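Local structure of Myo-inositol phosphohydrolase (Mitsuokella multacida, 4WU3) at residues H214-D219 against Y297-Q302; N139-N144 against M246-I251. The protein probably removes phosphate groups from inositol phosphates such as inositol hexakisphosphate, as a phytase related to the protein tyrosine phosphatases. The protein carries 2 engineered substitutions. All blocks are in the same frame, centred on the assembly; numbering follows the deposited sequence.

Contact 1: residues H214-D219 against Y297-Q302. With 4IP (inositol-(1,3,4,5)-tetrakisphosphate), chain E.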
ATOM      1  N   HIS A 214      10.857  -3.196   0.248  1.00  9.57           N
ATOM      2  CA  HIS A 214       9.836  -2.282   0.788  1.00 10.12           C
ATOM      3  C   HIS A 214       8.569  -2.920   1.378  1.00  8.82           C
ATOM      4  O   HIS A 214       7.784  -2.224   2.001  1.00 10.35           O
ATOM      5  CB  HIS A 214       9.446  -1.244  -0.262  1.00 10.89           C
ATOM      6  CG  HIS A 214      10.605  -0.443  -0.774  1.00 12.16           C
ATOM      7  ND1 HIS A 214      11.362   0.383   0.035  1.00 13.47           N
ATOM      8  CD2 HIS A 214      11.128  -0.332  -2.017  1.00 12.56           C
ATOM      9  CE1 HIS A 214      12.308   0.954  -0.689  1.00 12.75           C
ATOM     10  NE2 HIS A 214      12.181   0.546  -1.939  1.00 12.83           N
ATOM     11  N   PHE A 215       8.382  -4.224   1.212  1.00  8.21           N
ATOM     12  CA  PHE A 215       7.145  -4.875   1.599  1.00  7.69           C
ATOM     13  C   PHE A 215       7.401  -6.080   2.476  1.00  7.93           C
ATOM     14  O   PHE A 215       8.510  -6.608   2.514  1.00  9.98           O
ATOM     15  CB  PHE A 215       6.381  -5.364   0.373  1.00  7.65           C
ATOM     16  CG  PHE A 215       5.911  -4.272  -0.541  1.00  7.53           C
ATOM     17  CD1 PHE A 215       5.088  -3.259  -0.073  1.00  7.34           C
ATOM     18  CD2 PHE A 215       6.268  -4.278  -1.875  1.00  7.12           C
ATOM     19  CE1 PHE A 215       4.648  -2.271  -0.917  1.00  7.35           C
ATOM     20  CE2 PHE A 215       5.827  -3.297  -2.724  1.00  7.07           C
ATOM     21  CZ  PHE A 215       5.019  -2.287  -2.245  1.00  7.24           C
ATOM     22  N   ARG A 216       6.357  -6.514   3.170  1.00  7.44           N
ATOM     23  CA  ARG A 216       6.383  -7.748   3.946  1.00  7.67           C
ATOM     24  C   ARG A 216       6.460  -8.927   3.003  1.00  7.28           C
ATOM     25  O   ARG A 216       6.070  -8.819   1.848  1.00  8.28           O
ATOM     26  CB  ARG A 216       5.100  -7.876   4.771  1.00  7.74           C
ATOM     27  CG  ARG A 216       3.832  -7.622   3.950  1.00  8.18           C
ATOM     28  CD  ARG A 216       2.617  -8.280   4.577  1.00  7.91           C
ATOM     29  NE  ARG A 216       2.756  -9.731   4.554  1.00  8.14           N
ATOM     30  CZ  ARG A 216       1.828 -10.581   4.972  1.00  8.38           C
ATOM     31  NH1 ARG A 216       0.675 -10.132   5.457  1.00  8.63           N
ATOM     32  NH2 ARG A 216       2.049 -11.884   4.891  1.00  8.19           N
ATOM     33  N   PRO A 217       6.931 -10.073   3.496  1.00  7.27           N
ATOM     34  CA  PRO A 217       6.777 -11.310   2.726  1.00  7.14           C
ATOM     35  C   PRO A 217       5.291 -11.685   2.566  1.00  7.29           C
ATOM     36  O   PRO A 217       4.508 -11.479   3.494  1.00  6.79           O
ATOM     37  CB  PRO A 217       7.468 -12.345   3.607  1.00  6.77           C
ATOM     38  CG  PRO A 217       7.278 -11.824   4.987  1.00  6.58           C
ATOM     39  CD  PRO A 217       7.376 -10.335   4.875  1.00  6.72           C
ATOM     40  N   ASP A 218       4.905 -12.194   1.397  1.00  7.65           N
ATOM     41  CA  ASP A 218       3.562 -12.742   1.217  1.00  8.65           C
ATOM     42  C   ASP A 218       3.475 -14.084   1.927  1.00  8.38           C
ATOM     43  O   ASP A 218       4.490 -14.741   2.165  1.00  8.79           O
ATOM     44  CB  ASP A 218       3.232 -12.919  -0.267  1.00  9.34           C
ATOM     45  CG  ASP A 218       3.022 -11.596  -0.975  1.00 10.41           C
ATOM     46  OD1 ASP A 218       2.599 -10.625  -0.310  1.00  9.82           O
ATOM     47  OD2 ASP A 218       3.281 -11.522  -2.199  1.00 13.19           O
ATOM     48  N   ASP A 219       2.255 -14.486   2.255  1.00  8.87           N
ATOM     49  CA  ASP A 219       2.004 -15.714   3.012  1.00  9.49           C
ATOM     50  C   ASP A 219       2.748 -16.970   2.496  1.00  9.57           C
ATOM     51  O   ASP A 219       3.314 -17.713   3.293  1.00 10.42           O
ATOM     52  CB  ASP A 219       0.496 -15.991   3.080  1.00  9.29           C
ATOM     53  CG  ASP A 219      -0.263 -14.969   3.918  1.00 10.52           C
ATOM     54  OD1 ASP A 219       0.367 -14.062   4.505  1.00 11.84           O
ATOM     55  OD2 ASP A 219      -1.511 -15.071   4.008  1.00 11.00           O
ATOM     56  N   TYR A 297       4.503   0.550   5.445  1.00  7.54           N
ATOM     57  CA  TYR A 297       5.028   0.466   6.815  1.00  7.64           C
ATOM     58  C   TYR A 297       3.964  -0.122   7.745  1.00  7.23           C
ATOM     59  O   TYR A 297       4.252  -0.926   8.635  1.00  6.02           O
ATOM     60  CB  TYR A 297       5.437   1.837   7.342  1.00  8.01           C
ATOM     61  CG  TYR A 297       6.856   2.223   7.061  1.00  8.24           C
ATOM     62  CD1 TYR A 297       7.360   2.189   5.769  1.00  9.52           C
ATOM     63  CD2 TYR A 297       7.686   2.652   8.077  1.00  9.03           C
ATOM     64  CE1 TYR A 297       8.659   2.565   5.498  1.00  9.36           C
ATOM     65  CE2 TYR A 297       8.997   3.029   7.824  1.00  9.26           C
ATOM     66  CZ  TYR A 297       9.473   2.976   6.531  1.00  9.39           C
ATOM     67  OH  TYR A 297      10.755   3.344   6.263  1.00  9.60           O
ATOM     68  N   ILE A 298       2.726   0.304   7.521  1.00  7.23           N
ATOM     69  CA  ILE A 298       1.600  -0.216   8.262  1.00  7.15           C
ATOM     70  C   ILE A 298       1.432  -1.709   7.993  1.00  7.35           C
ATOM     71  O   ILE A 298       1.355  -2.490   8.917  1.00  6.33           O
ATOM     72  CB  ILE A 298       0.322   0.543   7.903  1.00  6.63           C
ATOM     73  CG1 ILE A 298       0.391   1.945   8.513  1.00  7.27           C
ATOM     74  CG2 ILE A 298      -0.888  -0.215   8.410  1.00  6.76           C
ATOM     75  CD1 ILE A 298      -0.573   2.942   7.910  1.00  7.39           C
ATOM     76  N   GLU A 299       1.398  -2.086   6.720  1.00  8.34           N
ATOM     77  CA  GLU A 299       1.231  -3.481   6.321  1.00  9.10           C
ATOM     78  C   GLU A 299       2.260  -4.393   6.988  1.00  9.33           C
ATOM     79  O   GLU A 299       1.913  -5.442   7.535  1.00  8.92           O
ATOM     80  CB  GLU A 299       1.314  -3.616   4.785  1.00  9.12           C
ATOM     81  CG  GLU A 299       0.982  -5.012   4.251  1.00  9.53           C
ATOM     82  CD  GLU A 299       1.360  -5.216   2.794  1.00  9.45           C
ATOM     83  OE1 GLU A 299       2.168  -4.421   2.260  1.00 11.70           O
ATOM     84  OE2 GLU A 299       0.863  -6.181   2.175  1.00  9.24           O
ATOM     85  N   ARG A 300       3.530  -4.017   6.958  1.00 10.26           N
ATOM     86  CA  ARG A 300       4.531  -4.910   7.521  1.00 10.69           C
ATOM     87  C   ARG A 300       4.511  -4.938   9.061  1.00 10.29           C
ATOM     88  O   ARG A 300       4.894  -5.944   9.666  1.00 10.09           O
ATOM     89  CB  ARG A 300       5.922  -4.577   6.995  1.00 12.54           C
ATOM     90  CG  ARG A 300       6.569  -3.424   7.693  1.00 13.79           C
ATOM     91  CD  ARG A 300       7.896  -3.049   7.074  1.00 15.59           C
ATOM     92  NE  ARG A 300       8.413  -1.888   7.781  1.00 17.10           N
ATOM     93  CZ  ARG A 300       9.476  -1.190   7.412  1.00 18.63           C
ATOM     94  NH1 ARG A 300      10.153  -1.532   6.320  1.00 20.45           N
ATOM     95  NH2 ARG A 300       9.847  -0.147   8.145  1.00 16.65           N
ATOM     96  N   TYR A 301       4.063  -3.863   9.705  1.00  8.64           N
ATOM     97  CA  TYR A 301       3.921  -3.900  11.159  1.00  9.18           C
ATOM     98  C   TYR A 301       2.811  -4.867  11.546  1.00  9.00           C
ATOM     99  O   TYR A 301       2.957  -5.676  12.452  1.00  9.39           O
ATOM    100  CB  TYR A 301       3.613  -2.523  11.730  1.00  8.96           C
ATOM    101  CG  TYR A 301       3.474  -2.489  13.239  1.00  9.40           C
ATOM    102  CD1 TYR A 301       4.347  -3.190  14.061  1.00  9.83           C
ATOM    103  CD2 TYR A 301       2.494  -1.711  13.843  1.00 10.50           C
ATOM    104  CE1 TYR A 301       4.231  -3.147  15.439  1.00 10.55           C
ATOM    105  CE2 TYR A 301       2.374  -1.651  15.222  1.00 10.77           C
ATOM    106  CZ  TYR A 301       3.241  -2.372  16.012  1.00 10.54           C
ATOM    107  OH  TYR A 301       3.117  -2.313  17.378  1.00 11.46           O
ATOM    108  N   GLN A 302       1.695  -4.766  10.853  1.00  8.45           N
ATOM    109  CA  GLN A 302       0.579  -5.644  11.105  1.00  8.69           C
ATOM    110  C   GLN A 302       0.971  -7.087  10.835  1.00  7.95           C
ATOM    111  O   GLN A 302       0.501  -7.995  11.511  1.00  7.79           O
ATOM    112  CB  GLN A 302      -0.609  -5.233  10.236  1.00  9.22           C
ATOM    113  CG  GLN A 302      -1.228  -3.920  10.679  1.00  9.71           C
ATOM    114  CD  GLN A 302      -2.400  -3.490   9.825  1.00 10.90           C
ATOM    115  OE1 GLN A 302      -2.487  -3.812   8.647  1.00 13.48           O
ATOM    116  NE2 GLN A 302      -3.299  -2.737  10.420  1.00 14.02           N
TER
HETATM  117  C1  4IP E 701      13.950   8.787   3.626  0.70 57.85           C
HETATM  118  O1  4IP E 701      14.359   9.491   4.795  0.70 55.59           O
HETATM  119  C2  4IP E 701      13.153   9.733   2.741  0.70 57.63           C
HETATM  120  O2  4IP E 701      12.050  10.249   3.482  0.70 61.40           O
HETATM  121  C3  4IP E 701      12.628   9.025   1.502  0.70 61.20           C
HETATM  122  O3  4IP E 701      11.799   9.927   0.772  0.70 62.13           O
HETATM  123  C4  4IP E 701      11.825   7.781   1.871  0.70 58.75           C
HETATM  124  O4  4IP E 701      11.442   7.103   0.676  0.70 56.42           O
HETATM  125  C5  4IP E 701      12.623   6.841   2.767  0.70 53.63           C
HETATM  126  O5  4IP E 701      11.804   5.736   3.152  0.70 52.02           O
HETATM  127  C6  4IP E 701      13.109   7.575   4.011  0.70 55.84           C
HETATM  128  O6  4IP E 701      13.877   6.697   4.827  0.70 54.91           O
HETATM  129  P1  4IP E 701      15.667  10.429   4.767  0.70 52.47           P
HETATM  130  O1P 4IP E 701      15.839  10.791   3.311  0.70 48.13           O
HETATM  131  O2P 4IP E 701      15.302  11.597   5.650  0.70 51.47           O
HETATM  132  O3P 4IP E 701      16.747   9.532   5.321  0.70 50.06           O
HETATM  133  P3  4IP E 701      12.418  10.853  -0.391  0.70 60.95           P
HETATM  134  O4P 4IP E 701      11.418  11.976  -0.516  0.70 56.53           O
HETATM  135  O5P 4IP E 701      12.487   9.936  -1.591  0.70 55.54           O
HETATM  136  O6P 4IP E 701      13.764  11.274   0.149  0.70 56.15           O
HETATM  137  P4  4IP E 701      10.002   7.371   0.007  0.70 54.73           P
HETATM  138  O7P 4IP E 701       9.055   7.486   1.174  0.70 48.17           O
HETATM  139  O8P 4IP E 701       9.791   6.151  -0.863  0.70 52.80           O
HETATM  140  O9P 4IP E 701      10.160   8.668  -0.751  0.70 53.05           O
HETATM  141  P5  4IP E 701      12.359   4.223   3.051  0.70 45.15           P
HETATM  142  OPF 4IP E 701      13.460   4.161   4.081  0.70 44.31           O
HETATM  143  OPG 4IP E 701      12.837   4.106   1.619  0.70 43.47           O
HETATM  144  OPH 4IP E 701      11.164   3.363   3.382  0.70 36.69           O
HETATM  145  O   HOH W   1      10.016  -4.198   4.108  1.00 14.24           O
HETATM  146  O   HOH W   2       0.013  -7.550   6.853  1.00  6.61           O
HETATM  147  O   HOH W   3       4.544  -4.230   3.565  1.00  9.52           O

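Contact 2: residues N139-N144 against M246-I251. With PO4 (phosphate ion), chain G.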
ATOM      1  N   ASN A 139      14.008   1.750 -10.363  1.00 16.01           N
ATOM      2  CA  ASN A 139      13.461   2.679  -9.372  1.00 20.24           C
ATOM      3  C   ASN A 139      12.782   1.949  -8.224  1.00 16.87           C
ATOM      4  O   ASN A 139      12.090   0.962  -8.443  1.00 16.24           O
ATOM      5  CB  ASN A 139      12.467   3.649 -10.014  1.00 25.37           C
ATOM      6  CG  ASN A 139      13.140   4.652 -10.933  1.00 34.83           C
ATOM      7  OD1 ASN A 139      14.296   5.046 -10.720  1.00 34.07           O
ATOM      8  ND2 ASN A 139      12.418   5.070 -11.973  1.00 41.42           N
ATOM      9  N   HIS A 140      12.981   2.454  -7.007  1.00 16.71           N
ATOM     10  CA  HIS A 140      12.464   1.832  -5.784  1.00 17.23           C
ATOM     11  C   HIS A 140      12.999   0.427  -5.555  1.00 13.77           C
ATOM     12  O   HIS A 140      12.428  -0.305  -4.756  1.00 10.99           O
ATOM     13  CB  HIS A 140      10.938   1.724  -5.800  1.00 21.66           C
ATOM     14  CG  HIS A 140      10.227   3.033  -5.895  1.00 29.47           C
ATOM     15  ND1 HIS A 140      10.122   3.900  -4.829  1.00 33.47           N
ATOM     16  CD2 HIS A 140       9.536   3.600  -6.913  1.00 36.42           C
ATOM     17  CE1 HIS A 140       9.424   4.960  -5.196  1.00 37.55           C
ATOM     18  NE2 HIS A 140       9.061   4.806  -6.457  1.00 41.70           N
ATOM     19  N   ASP A 141      14.080   0.057  -6.244  1.00 11.49           N
ATOM     20  CA  ASP A 141      14.662  -1.295  -6.154  1.00 10.89           C
ATOM     21  C   ASP A 141      13.659  -2.402  -6.488  1.00 10.03           C
ATOM     22  O   ASP A 141      13.642  -3.470  -5.848  1.00  9.86           O
ATOM     23  CB  ASP A 141      15.277  -1.545  -4.778  1.00 10.92           C
ATOM     24  CG  ASP A 141      16.104  -2.818  -4.733  1.00 12.80           C
ATOM     25  OD1 ASP A 141      16.577  -3.291  -5.803  1.00 11.21           O
ATOM     26  OD2 ASP A 141      16.280  -3.351  -3.616  1.00 15.93           O
ATOM     27  N   TRP A 142      12.835  -2.146  -7.506  1.00  9.78           N
ATOM     28  CA  TRP A 142      11.811  -3.093  -7.927  1.00  9.95           C
ATOM     29  C   TRP A 142      12.125  -3.715  -9.289  1.00 10.14           C
ATOM     30  O   TRP A 142      11.238  -3.901 -10.138  1.00  9.69           O
ATOM     31  CB  TRP A 142      10.438  -2.418  -7.935  1.00 10.22           C
ATOM     32  CG  TRP A 142       9.847  -2.216  -6.540  1.00  9.71           C
ATOM     33  CD1 TRP A 142      10.144  -2.923  -5.415  1.00  9.62           C
ATOM     34  CD2 TRP A 142       8.850  -1.264  -6.162  1.00  8.82           C
ATOM     35  NE1 TRP A 142       9.396  -2.472  -4.357  1.00 10.07           N
ATOM     36  CE2 TRP A 142       8.593  -1.453  -4.788  1.00  9.58           C
ATOM     37  CE3 TRP A 142       8.161  -0.252  -6.849  1.00  8.20           C
ATOM     38  CZ2 TRP A 142       7.682  -0.667  -4.088  1.00  8.73           C
ATOM     39  CZ3 TRP A 142       7.246   0.515  -6.158  1.00  7.88           C
ATOM     40  CH2 TRP A 142       7.007   0.305  -4.797  1.00  8.24           C
ATOM     41  N   GLY A 143      13.393  -4.074  -9.475  1.00  9.94           N
ATOM     42  CA  GLY A 143      13.858  -4.622 -10.749  1.00 10.27           C
ATOM     43  C   GLY A 143      13.077  -5.845 -11.195  1.00  9.46           C
ATOM     44  O   GLY A 143      12.959  -6.106 -12.389  1.00  9.00           O
ATOM     45  N   ASN A 144      12.561  -6.606 -10.232  1.00  9.04           N
ATOM     46  CA  ASN A 144      11.798  -7.815 -10.520  1.00  9.23           C
ATOM     47  C   ASN A 144      10.352  -7.678 -10.053  1.00  9.82           C
ATOM     48  O   ASN A 144       9.701  -8.653  -9.653  1.00  8.46           O
ATOM     49  CB  ASN A 144      12.477  -9.036  -9.898  1.00  9.12           C
ATOM     50  CG  ASN A 144      13.673  -9.502 -10.710  1.00  9.20           C
ATOM     51  OD1 ASN A 144      13.685  -9.360 -11.929  1.00 10.64           O
ATOM     52  ND2 ASN A 144      14.681 -10.065 -10.041  1.00  8.62           N
ATOM     53  N   MET A 246      17.829  -3.426   6.648  1.00  9.70           N
ATOM     54  CA  MET A 246      16.854  -2.615   7.364  1.00  9.43           C
ATOM     55  C   MET A 246      15.477  -3.277   7.415  1.00  8.74           C
ATOM     56  O   MET A 246      15.202  -4.026   8.343  1.00  9.53           O
ATOM     57  CB  MET A 246      16.785  -1.214   6.747  1.00 10.12           C
ATOM     58  CG  MET A 246      18.084  -0.448   6.945  1.00 11.65           C
ATOM     59  SD  MET A 246      18.106   1.230   6.278  1.00 13.07           S
ATOM     60  CE  MET A 246      16.985   2.028   7.427  1.00 12.64           C
ATOM     61  N   GLY A 247      14.622  -3.017   6.427  1.00  7.77           N
ATOM     62  CA  GLY A 247      13.239  -3.513   6.448  1.00  7.53           C
ATOM     63  C   GLY A 247      13.033  -5.029   6.430  1.00  6.78           C
ATOM     64  O   GLY A 247      12.568  -5.631   7.406  1.00  5.62           O
ATOM     65  N   ARG A 248      13.351  -5.650   5.303  1.00  6.15           N
ATOM     66  CA  ARG A 248      13.103  -7.075   5.152  1.00  5.89           C
ATOM     67  C   ARG A 248      13.912  -7.839   6.174  1.00  6.13           C
ATOM     68  O   ARG A 248      13.435  -8.835   6.729  1.00  6.09           O
ATOM     69  CB  ARG A 248      13.441  -7.554   3.738  1.00  5.49           C
ATOM     70  CG  ARG A 248      12.516  -7.015   2.670  1.00  5.19           C
ATOM     71  CD  ARG A 248      13.108  -7.181   1.269  1.00  4.98           C
ATOM     72  NE  ARG A 248      14.242  -6.286   1.004  1.00  4.56           N
ATOM     73  CZ  ARG A 248      14.929  -6.281  -0.135  1.00  4.32           C
ATOM     74  NH1 ARG A 248      15.938  -5.438  -0.301  1.00  4.23           N
ATOM     75  NH2 ARG A 248      14.612  -7.130  -1.114  1.00  4.16           N
ATOM     76  N   THR A 249      15.132  -7.370   6.439  1.00  6.33           N
ATOM     77  CA  THR A 249      16.011  -8.040   7.405  1.00  6.32           C
ATOM     78  C   THR A 249      15.416  -7.982   8.814  1.00  6.17           C
ATOM     79  O   THR A 249      15.407  -8.976   9.534  1.00  6.63           O
ATOM     80  CB  THR A 249      17.442  -7.460   7.379  1.00  7.00           C
ATOM     81  OG1 THR A 249      18.098  -7.855   6.168  1.00  7.82           O
ATOM     82  CG2 THR A 249      18.263  -7.970   8.541  1.00  7.30           C
ATOM     83  N   THR A 250      14.886  -6.833   9.198  1.00  5.89           N
ATOM     84  CA  THR A 250      14.343  -6.676  10.544  1.00  5.81           C
ATOM     85  C   THR A 250      13.039  -7.438  10.729  1.00  5.79           C
ATOM     86  O   THR A 250      12.781  -7.976  11.799  1.00  6.00           O
ATOM     87  CB  THR A 250      14.149  -5.197  10.896  1.00  5.77           C
ATOM     88  OG1 THR A 250      15.426  -4.554  10.858  1.00  5.32           O
ATOM     89  CG2 THR A 250      13.550  -5.036  12.290  1.00  6.20           C
ATOM     90  N   ILE A 251      12.220  -7.493   9.685  1.00  5.58           N
ATOM     91  CA  ILE A 251      11.045  -8.329   9.725  1.00  5.53           C
ATOM     92  C   ILE A 251      11.442  -9.747  10.093  1.00  5.56           C
ATOM     93  O   ILE A 251      10.794 -10.370  10.936  1.00  5.93           O
ATOM     94  CB  ILE A 251      10.313  -8.388   8.369  1.00  5.75           C
ATOM     95  CG1 ILE A 251       9.564  -7.083   8.104  1.00  5.76           C
ATOM     96  CG2 ILE A 251       9.345  -9.556   8.353  1.00  5.39           C
ATOM     97  CD1 ILE A 251       9.108  -6.940   6.668  1.00  6.22           C
TER
HETATM   98  P   PO4 G 703      16.020  -3.654   3.114  1.00 12.76           P
HETATM   99  O1  PO4 G 703      15.784  -2.182   3.355  1.00 11.22           O
HETATM  100  O2  PO4 G 703      16.784  -4.166   4.315  1.00 11.77           O
HETATM  101  O3  PO4 G 703      16.802  -3.877   1.847  1.00 10.61           O
HETATM  102  O4  PO4 G 703      14.722  -4.433   2.998  1.00 13.39           O

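Contact 1: residues H214-D219 against Y297-Q302
R216 lays its aliphatic shaft across the carboxylate of E299 at about a right angle: R216 CG lies 3.6 Å from E299 CD, and R216 CD is equally close to E299 OE2. A bend at chi3 (-65°) carries the guanidinium past the glutamate to P217 O, gripped side-on by NE (2.7 Å) and NH2, while NH2 also makes a salt bridge to D219 OD1 (2.8 Å). F215 CD1 comes to 3.9 Å from E299 OE1, ring and carboxylate planes 69° apart, and R216 CB meets R300 CB. E299 OE2 pairs with K295 of the second subunit, whose ammonium also makes a cation-pi contact with F215. Two waters join R216 N to E299 OE1 and R216 NH1 to E299 O, and a third links F215 O and R300 NH1 weakly. On the same helix, R300 NH2 sits 3.3 Å above one face of the Y297 ring, offset toward its rim, and Y297 OH donates to OPH of the inositol phosphate (2.9 Å), near H214, K288 and K289. The contact packs the loop between strand 205-211 and helix 219-230 onto helix 291-313, with helix 247-261 adjoining through I251, which touches P217 and R300.

Contact 2: residues N139-N144 against M246-I251
D141 OD2 approaches R248 NH1 at 3.9 Å, a long salt bridge, with the carboxylate and guanidinium planes 78° apart. The pairing is loose, and the arginine's shorter bonds go to a phosphate ion, probably from the crystallisation liquor, that meets the guanidinium at its edge and in its plane. R248 NE donates to phosphate O4 (2.8 Å) and R248 NH1 to O3, both nearly straight at 171°. O4 also accepts from the backbone N of R248 (2.9 Å); the bend of the side chain at chi3 (-71°) lets its head turn back to the anion. M246 N reaches O2 at 2.7 Å, G247 N adds a weak bond, and S242 OG and A244 N complete the cradle. This is the P-loop of the protein tyrosine phosphatase family, closed by its arginine; S242 stands where the family has its cysteine and is probably one of the engineered residues. In the next shell, R248 NH2 is fixed by a salt bridge to E124 and a bond to L211 O, while T250 OG1 (2.6 Å) and T250 N both bind M246 O. W142, beside D141, bonds D213 O and meets Y292 of the second subunit edge to face. The P-loop leads into helix 247-261, and the D141 loop, between strand 132-137 and helix 149-161, lies across the phosphate site from it; N144 packs on that second helix.

From the N terminus the four segments come in the order 139-144, 214-219, 246-251 and 297-302, so the two contacts cross rather than nest. Contact 2 closes a loop of 101 intervening residues and brings the loop after strand 132-137 to the start of helix 247-261. Contact 1 begins inside that span, just after strand 205-211, and closes 77 residues later on helix 291-313. Their centres lie about 11 Å apart and they touch directly: F215 packs on W142, H214 also meets W142, its ring about perpendicular, and R300 reaches G247. Together they tie two loops and two helices round the phosphate-binding P-loop.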